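Side-chain contacts in effector protein HopAB2 (Pseudomonas syringae pv. tomato, PDB 3TL8), which acts as a type III virulence effector and probable E3 ubiquitin ligase that suppresses plant immunity, yet elicits resistance in tomato when recognised by the Pto protein: residues Arg45-Gln50 against Gln80-Asn85; Pro86-Gly91 against Val95-Leu100. All blocks are in the same frame, centred on the assembly; numbering follows the deposited sequence.

Contact 1: Arg45-Gln50 against Gln80-Asn85; sequences RGLVQQ and QNVGIN
G46, with no side chain of its own, lets the chain after helix 73-81 come close to helix 29-49: V82 CG2 lies 4.1 Å from G46 CA, and here the two backbones are nearest, 6.4 Å from G46 CA to V82 CA. One residue on, L47 supplies the apolar part of the contact. Its CG stands beside the backbone N and opposite the carbonyl carbon (chi1 -51°), and the CD2 branch leans across V82 at about a right angle, 3.6 Å from CD2 to V82 CG2. V82 thus sits in the angle between the glycine backbone and the leucine, with CG2 as the touching branch. At Q50, the first residue to leave helical geometry, an extended side chain reaches from its side to meet N81 coming from the other. Q50 NE2 donates to N81 OD1, although the modelled 2.5 Å is doubtfully short for such a bond. The two amide planes stand roughly perpendicular. Q50 OE1 is also 3.0 Å from N81 OD1, a closeness of two acceptors that would probably be unfavourable, so the fine placing of the two amides is uncertain. This polar pair lies at the exposed margin of the apolar patch. Facing it, helix 73-81 ends in a Schellman motif, with G83 at positive phi; G83, I84 and N85 belong to the motif that interacts with the Pto kinase. The contact therefore joins the C-terminal ends of helices 29-49 and 73-81 within the BAK1-binding domain. Buried L47 also packs on L57 of helix 54-65 and L102 of helix 98-109, while V82 and I84 both touch A43, further back on helix 29-49.

Contact 2: Pro86-Gly91 against Val95-Leu100; sequences PSIDLG and VQHPLL
I88 lays its CG1 methylene over one face of the H97 imidazole, a CH-pi contact with CG1 3.5 Å from the centroid of the H97 ring and 20° off its normal. The carbon is displaced toward the rim, and the nearest ring atom, H97 CE1, is 3.3 Å from I88 CG1. The isoleucine achieves this with CG1 beside its backbone N (chi1 -42°); CD1 runs on in an extended chain to L99 CB, 3.9 Å away. From the other segment H97 swings CG away from its own backbone N (chi1 -164°), and its ring is turned to receive I88 on one side and the CD of the following residue, P98, on the other. The ring is also held by a capping bond: H97 is the N-cap of helix 98-109, and its ND1 accepts from L99 N at 2.9 Å, somewhat bent and tilted from the ring plane. Because ND1 is the acceptor, a neutral imidazole would probably carry its proton on NE2. The backbone at I88 fits an inverse gamma turn, just after the cis peptide between P86 and S87, in the loop before this helix. L99 packs on I88 as well, its CD1 coming to within 3.5 Å of I88 CG1, and the same methyl lies 4.1 Å from S87 CA. H64 of helix 54-65 touches both S87 and I88, L94 borders I88, and L99 packs on L61 and L79. An apolar side chain of another protein in the assembly also meets I88, and a basic one there donates to V95 O.

In the fold
Contact 1 is a surface contact and contact 2 is partly buried; their centres lie about 16 Å apart, on opposite sides of the chain's centre. They run in series: the first closes one helix end against another, the second folds the following loop over the start of helix 98-109. Chemistry follows place: contact 1 adds an amide-amide pairing, uncertain in detail, at its exposed margin, whereas contact 2 is carried by an aliphatic chain over an imidazole, whose hydrogen bond stays within its own segment. The Pto-binding motif spans both, and I84 packs on P98 and L99. Only contact 2 is touched by the other protein chain.

Contact 1: Arg45-Gln50 against Gln80-Asn85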
ATOM      1  N   ARG B  45      14.629  -1.665  25.717  1.00 72.48           N
ATOM      2  CA  ARG B  45      15.384  -1.669  26.964  1.00 74.13           C
ATOM      3  C   ARG B  45      14.747  -2.635  27.946  1.00 80.07           C
ATOM      4  O   ARG B  45      15.440  -3.438  28.564  1.00 86.44           O
ATOM      5  CB  ARG B  45      15.447  -0.275  27.582  1.00 73.70           C
ATOM      6  CG  ARG B  45      16.679   0.518  27.195  1.00 80.25           C
ATOM      7  CD  ARG B  45      16.911   1.665  28.166  1.00 82.81           C
ATOM      8  NE  ARG B  45      15.770   2.572  28.229  1.00 75.40           N
ATOM      9  CZ  ARG B  45      15.556   3.551  27.359  1.00 71.93           C
ATOM     10  NH1 ARG B  45      16.405   3.738  26.361  1.00 79.71           N
ATOM     11  NH2 ARG B  45      14.497   4.339  27.482  1.00 67.35           N
ATOM     12  N   GLY B  46      13.425  -2.555  28.075  1.00 80.55           N
ATOM     13  CA  GLY B  46      12.682  -3.429  28.966  1.00 82.17           C
ATOM     14  C   GLY B  46      12.803  -4.900  28.603  1.00 84.85           C
ATOM     15  O   GLY B  46      12.982  -5.750  29.481  1.00 88.25           O
ATOM     16  N   LEU B  47      12.707  -5.199  27.309  1.00 76.52           N
ATOM     17  CA  LEU B  47      12.818  -6.572  26.827  1.00 72.95           C
ATOM     18  C   LEU B  47      14.208  -7.136  27.112  1.00 70.87           C
ATOM     19  O   LEU B  47      14.361  -8.330  27.362  1.00 74.87           O
ATOM     20  CB  LEU B  47      12.519  -6.654  25.324  1.00 69.10           C
ATOM     21  CG  LEU B  47      11.230  -6.009  24.810  1.00 66.01           C
ATOM     22  CD1 LEU B  47      11.240  -5.966  23.296  1.00 64.87           C
ATOM     23  CD2 LEU B  47       9.996  -6.731  25.329  1.00 69.81           C
ATOM     24  N   VAL B  48      15.222  -6.278  27.054  1.00 69.80           N
ATOM     25  CA  VAL B  48      16.575  -6.691  27.404  1.00 85.01           C
ATOM     26  C   VAL B  48      16.654  -6.827  28.923  1.00 93.04           C
ATOM     27  O   VAL B  48      17.355  -7.692  29.455  1.00 91.44           O
ATOM     28  CB  VAL B  48      17.638  -5.690  26.911  1.00 91.23           C
ATOM     29  CG1 VAL B  48      19.037  -6.261  27.110  1.00 92.02           C
ATOM     30  CG2 VAL B  48      17.417  -5.344  25.445  1.00 92.09           C
ATOM     31  N   GLN B  49      15.915  -5.964  29.610  1.00 94.22           N
ATOM     32  CA  GLN B  49      15.839  -6.008  31.057  1.00 99.40           C
ATOM     33  C   GLN B  49      15.240  -7.328  31.519  1.00101.59           C
ATOM     34  O   GLN B  49      15.693  -7.911  32.505  1.00105.61           O
ATOM     35  CB  GLN B  49      14.984  -4.855  31.582  1.00104.45           C
ATOM     36  CG  GLN B  49      14.018  -5.288  32.676  1.00112.30           C
ATOM     37  CD  GLN B  49      13.180  -4.149  33.209  1.00115.34           C
ATOM     38  OE1 GLN B  49      12.440  -3.503  32.465  1.00113.47           O
ATOM     39  NE2 GLN B  49      13.290  -3.897  34.510  1.00114.24           N
ATOM     40  N   GLN B  50      14.220  -7.799  30.808  1.00 98.33           N
ATOM     41  CA  GLN B  50      13.495  -8.994  31.228  1.00 96.49           C
ATOM     42  C   GLN B  50      14.056 -10.283  30.631  1.00 84.89           C
ATOM     43  O   GLN B  50      13.348 -11.284  30.516  1.00 80.83           O
ATOM     44  CB  GLN B  50      12.004  -8.852  30.923  1.00104.70           C
ATOM     45  CG  GLN B  50      11.372  -7.662  31.617  1.00114.35           C
ATOM     46  CD  GLN B  50       9.884  -7.550  31.367  1.00125.12           C
ATOM     47  OE1 GLN B  50       9.263  -8.445  30.791  1.00129.14           O
ATOM     48  NE2 GLN B  50       9.300  -6.439  31.803  1.00127.53           N
ATOM     49  N   GLN B  80       3.105  -7.163  25.640  1.00 93.91           N
ATOM     50  CA  GLN B  80       2.028  -6.511  26.369  1.00 99.64           C
ATOM     51  C   GLN B  80       2.553  -6.000  27.709  1.00102.97           C
ATOM     52  O   GLN B  80       2.138  -4.956  28.216  1.00104.10           O
ATOM     53  CB  GLN B  80       0.907  -7.518  26.600  1.00104.46           C
ATOM     54  CG  GLN B  80      -0.424  -6.900  26.948  1.00111.60           C
ATOM     55  CD  GLN B  80      -0.949  -6.022  25.836  1.00115.06           C
ATOM     56  OE1 GLN B  80      -0.470  -4.905  25.635  1.00115.02           O
ATOM     57  NE2 GLN B  80      -1.937  -6.524  25.098  1.00114.31           N
ATOM     58  N   ASN B  81       3.474  -6.763  28.276  1.00103.46           N
ATOM     59  CA  ASN B  81       4.146  -6.397  29.507  1.00105.04           C
ATOM     60  C   ASN B  81       4.925  -5.094  29.302  1.00102.90           C
ATOM     61  O   ASN B  81       4.873  -4.180  30.127  1.00101.72           O
ATOM     62  CB  ASN B  81       5.060  -7.556  29.929  1.00104.25           C
ATOM     63  CG  ASN B  81       6.105  -7.150  30.941  1.00102.26           C
ATOM     64  OD1 ASN B  81       7.074  -6.467  30.603  1.00104.61           O
ATOM     65  ND2 ASN B  81       5.932  -7.591  32.185  1.00 90.75           N
ATOM     66  N   VAL B  82       5.624  -5.013  28.175  1.00 98.99           N
ATOM     67  CA  VAL B  82       6.393  -3.826  27.809  1.00 93.33           C
ATOM     68  C   VAL B  82       5.491  -2.722  27.233  1.00 85.48           C
ATOM     69  O   VAL B  82       5.950  -1.637  26.859  1.00 80.27           O
ATOM     70  CB  VAL B  82       7.555  -4.199  26.845  1.00 75.04           C
ATOM     71  CG1 VAL B  82       7.538  -3.355  25.567  1.00 61.70           C
ATOM     72  CG2 VAL B  82       8.893  -4.108  27.570  1.00 73.36           C
ATOM     73  N   GLY B  83       4.193  -2.994  27.188  1.00 79.18           N
ATOM     74  CA  GLY B  83       3.243  -2.002  26.729  1.00 78.26           C
ATOM     75  C   GLY B  83       2.959  -2.064  25.242  1.00 73.55           C
ATOM     76  O   GLY B  83       2.025  -1.412  24.767  1.00 65.52           O
ATOM     77  N   ILE B  84       3.758  -2.839  24.509  1.00 75.05           N
ATOM     78  CA  ILE B  84       3.540  -3.018  23.075  1.00 85.18           C
ATOM     79  C   ILE B  84       2.399  -3.989  22.824  1.00 92.37           C
ATOM     80  O   ILE B  84       2.531  -5.190  23.065  1.00 88.96           O
ATOM     81  CB  ILE B  84       4.789  -3.553  22.349  1.00 81.56           C
ATOM     82  CG1 ILE B  84       5.937  -2.552  22.438  1.00 76.93           C
ATOM     83  CG2 ILE B  84       4.464  -3.850  20.890  1.00 72.68           C
ATOM     84  CD1 ILE B  84       7.212  -3.041  21.797  1.00 71.30           C
ATOM     85  N   ASN B  85       1.285  -3.468  22.327  1.00101.07           N
ATOM     86  CA  ASN B  85       0.111  -4.293  22.086  1.00110.50           C
ATOM     87  C   ASN B  85       0.219  -5.152  20.830  1.00108.45           C
ATOM     88  O   ASN B  85       0.265  -4.628  19.717  1.00100.76           O
ATOM     89  CB  ASN B  85      -1.150  -3.424  22.000  1.00119.57           C
ATOM     90  CG  ASN B  85      -1.330  -2.520  23.214  1.00124.65           C
ATOM     91  OD1 ASN B  85      -0.837  -2.808  24.307  1.00121.91           O
ATOM     92  ND2 ASN B  85      -2.048  -1.419  23.023  1.00126.16           N
TER

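Contact 2: Pro86-Gly91 against Val95-Leu100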
ATOM      1  N   PRO B  86       0.283  -6.479  21.003  1.00112.43           N
ATOM      2  CA  PRO B  86      -0.041  -7.311  19.848  1.00116.19           C
ATOM      3  C   PRO B  86      -1.504  -7.042  19.536  1.00120.85           C
ATOM      4  O   PRO B  86      -2.265  -6.839  20.485  1.00120.36           O
ATOM      5  CB  PRO B  86       0.123  -8.732  20.391  1.00113.34           C
ATOM      6  CG  PRO B  86       1.101  -8.600  21.489  1.00112.93           C
ATOM      7  CD  PRO B  86       0.807  -7.273  22.125  1.00114.63           C
ATOM      8  N   SER B  87      -1.895  -7.005  18.264  1.00119.20           N
ATOM      9  CA  SER B  87      -0.981  -7.178  17.140  1.00114.87           C
ATOM     10  C   SER B  87      -1.513  -6.454  15.914  1.00112.28           C
ATOM     11  O   SER B  87      -2.673  -6.044  15.882  1.00113.67           O
ATOM     12  CB  SER B  87      -0.785  -8.661  16.823  1.00114.60           C
ATOM     13  OG  SER B  87       0.310  -9.189  17.548  1.00114.11           O
ATOM     14  N   ILE B  88      -0.661  -6.294  14.908  1.00110.03           N
ATOM     15  CA  ILE B  88      -1.060  -5.623  13.678  1.00109.57           C
ATOM     16  C   ILE B  88      -2.165  -6.415  12.995  1.00109.23           C
ATOM     17  O   ILE B  88      -1.926  -7.109  12.007  1.00105.42           O
ATOM     18  CB  ILE B  88       0.127  -5.470  12.704  1.00107.13           C
ATOM     19  CG1 ILE B  88       1.391  -5.044  13.455  1.00105.77           C
ATOM     20  CG2 ILE B  88      -0.215  -4.476  11.606  1.00107.71           C
ATOM     21  CD1 ILE B  88       2.628  -4.969  12.582  1.00104.83           C
ATOM     22  N   ASP B  89      -3.376  -6.314  13.532  1.00113.37           N
ATOM     23  CA  ASP B  89      -4.499  -7.086  13.023  1.00119.45           C
ATOM     24  C   ASP B  89      -5.013  -6.534  11.702  1.00123.37           C
ATOM     25  O   ASP B  89      -5.393  -7.285  10.805  1.00126.44           O
ATOM     26  CB  ASP B  89      -5.635  -7.116  14.044  1.00119.83           C
ATOM     27  CG  ASP B  89      -6.762  -8.040  13.628  1.00120.11           C
ATOM     28  OD1 ASP B  89      -6.467  -9.123  13.078  1.00118.78           O
ATOM     29  OD2 ASP B  89      -7.941  -7.681  13.843  1.00120.24           O
ATOM     30  N   LEU B  90      -5.017  -5.213  11.586  1.00124.04           N
ATOM     31  CA  LEU B  90      -5.579  -4.550  10.420  1.00125.75           C
ATOM     32  C   LEU B  90      -4.785  -4.789   9.134  1.00121.17           C
ATOM     33  O   LEU B  90      -3.560  -4.956   9.164  1.00114.62           O
ATOM     34  CB  LEU B  90      -5.699  -3.050  10.693  1.00131.14           C
ATOM     35  CG  LEU B  90      -4.409  -2.346  11.120  1.00134.50           C
ATOM     36  CD1 LEU B  90      -3.528  -2.053   9.914  1.00133.29           C
ATOM     37  CD2 LEU B  90      -4.718  -1.063  11.880  1.00135.90           C
ATOM     38  N   GLY B  91      -5.505  -4.813   8.014  1.00118.18           N
ATOM     39  CA  GLY B  91      -4.902  -4.778   6.693  1.00110.98           C
ATOM     40  C   GLY B  91      -4.960  -3.356   6.161  1.00105.71           C
ATOM     41  O   GLY B  91      -4.758  -3.104   4.967  1.00109.38           O
ATOM     42  N   VAL B  95       0.106   4.604   9.442  1.00 41.17           N
ATOM     43  CA  VAL B  95       0.962   5.771   9.484  1.00 40.97           C
ATOM     44  C   VAL B  95       2.115   5.434  10.398  1.00 38.67           C
ATOM     45  O   VAL B  95       3.210   5.954  10.263  1.00 52.53           O
ATOM     46  CB  VAL B  95       0.222   6.987  10.031  1.00 44.23           C
ATOM     47  CG1 VAL B  95       1.140   8.188  10.052  1.00 44.56           C
ATOM     48  CG2 VAL B  95      -1.000   7.263   9.190  1.00 41.24           C
ATOM     49  N   GLN B  96       1.852   4.542  11.336  1.00 39.44           N
ATOM     50  CA  GLN B  96       2.883   4.054  12.243  1.00 45.86           C
ATOM     51  C   GLN B  96       2.348   2.898  13.049  1.00 43.96           C
ATOM     52  O   GLN B  96       1.141   2.672  13.108  1.00 53.34           O
ATOM     53  CB  GLN B  96       3.369   5.156  13.184  1.00 48.45           C
ATOM     54  CG  GLN B  96       2.273   5.823  13.998  1.00 59.13           C
ATOM     55  CD  GLN B  96       2.835   6.790  15.026  1.00 77.52           C
ATOM     56  OE1 GLN B  96       2.657   8.006  14.917  1.00 84.51           O
ATOM     57  NE2 GLN B  96       3.522   6.252  16.032  1.00 80.49           N
ATOM     58  N   HIS B  97       3.262   2.160  13.663  1.00 49.14           N
ATOM     59  CA  HIS B  97       2.900   1.083  14.571  1.00 45.31           C
ATOM     60  C   HIS B  97       4.066   0.784  15.495  1.00 43.93           C
ATOM     61  O   HIS B  97       5.220   0.827  15.073  1.00 38.05           O
ATOM     62  CB  HIS B  97       2.541  -0.174  13.796  1.00 48.92           C
ATOM     63  CG  HIS B  97       1.807  -1.188  14.612  1.00 58.93           C
ATOM     64  ND1 HIS B  97       2.449  -2.138  15.372  1.00 69.29           N
ATOM     65  CD2 HIS B  97       0.482  -1.394  14.793  1.00 61.67           C
ATOM     66  CE1 HIS B  97       1.553  -2.891  15.981  1.00 72.59           C
ATOM     67  NE2 HIS B  97       0.351  -2.460  15.647  1.00 69.78           N
ATOM     68  N   PRO B  98       3.763   0.487  16.765  1.00 51.78           N
ATOM     69  CA  PRO B  98       4.783   0.121  17.753  1.00 59.06           C
ATOM     70  C   PRO B  98       5.605  -1.082  17.301  1.00 54.70           C
ATOM     71  O   PRO B  98       6.825  -1.046  17.398  1.00 55.41           O
ATOM     72  CB  PRO B  98       3.955  -0.227  18.989  1.00 60.10           C
ATOM     73  CG  PRO B  98       2.721   0.610  18.840  1.00 60.30           C
ATOM     74  CD  PRO B  98       2.429   0.638  17.371  1.00 54.32           C
ATOM     75  N   LEU B  99       4.952  -2.122  16.800  1.00 51.27           N
ATOM     76  CA  LEU B  99       5.674  -3.286  16.287  1.00 50.96           C
ATOM     77  C   LEU B  99       6.693  -2.966  15.173  1.00 63.03           C
ATOM     78  O   LEU B  99       7.793  -3.529  15.173  1.00 61.37           O
ATOM     79  CB  LEU B  99       4.696  -4.369  15.830  1.00 50.92           C
ATOM     80  CG  LEU B  99       4.090  -5.228  16.948  1.00 56.33           C
ATOM     81  CD1 LEU B  99       2.934  -6.106  16.457  1.00 45.58           C
ATOM     82  CD2 LEU B  99       5.176  -6.074  17.581  1.00 56.49           C
ATOM     83  N   LEU B 100       6.341  -2.083  14.227  1.00 56.03           N
ATOM     84  CA  LEU B 100       7.274  -1.742  13.157  1.00 41.84           C
ATOM     85  C   LEU B 100       8.454  -0.964  13.717  1.00 42.53           C
ATOM     86  O   LEU B 100       9.603  -1.236  13.385  1.00 42.67           O
ATOM     87  CB  LEU B 100       6.598  -0.949  12.043  1.00 40.83           C
ATOM     88  CG  LEU B 100       5.509  -1.678  11.264  1.00 45.91           C
ATOM     89  CD1 LEU B 100       4.617  -0.686  10.564  1.00 42.98           C
ATOM     90  CD2 LEU B 100       6.081  -2.670  10.281  1.00 44.69           C
TER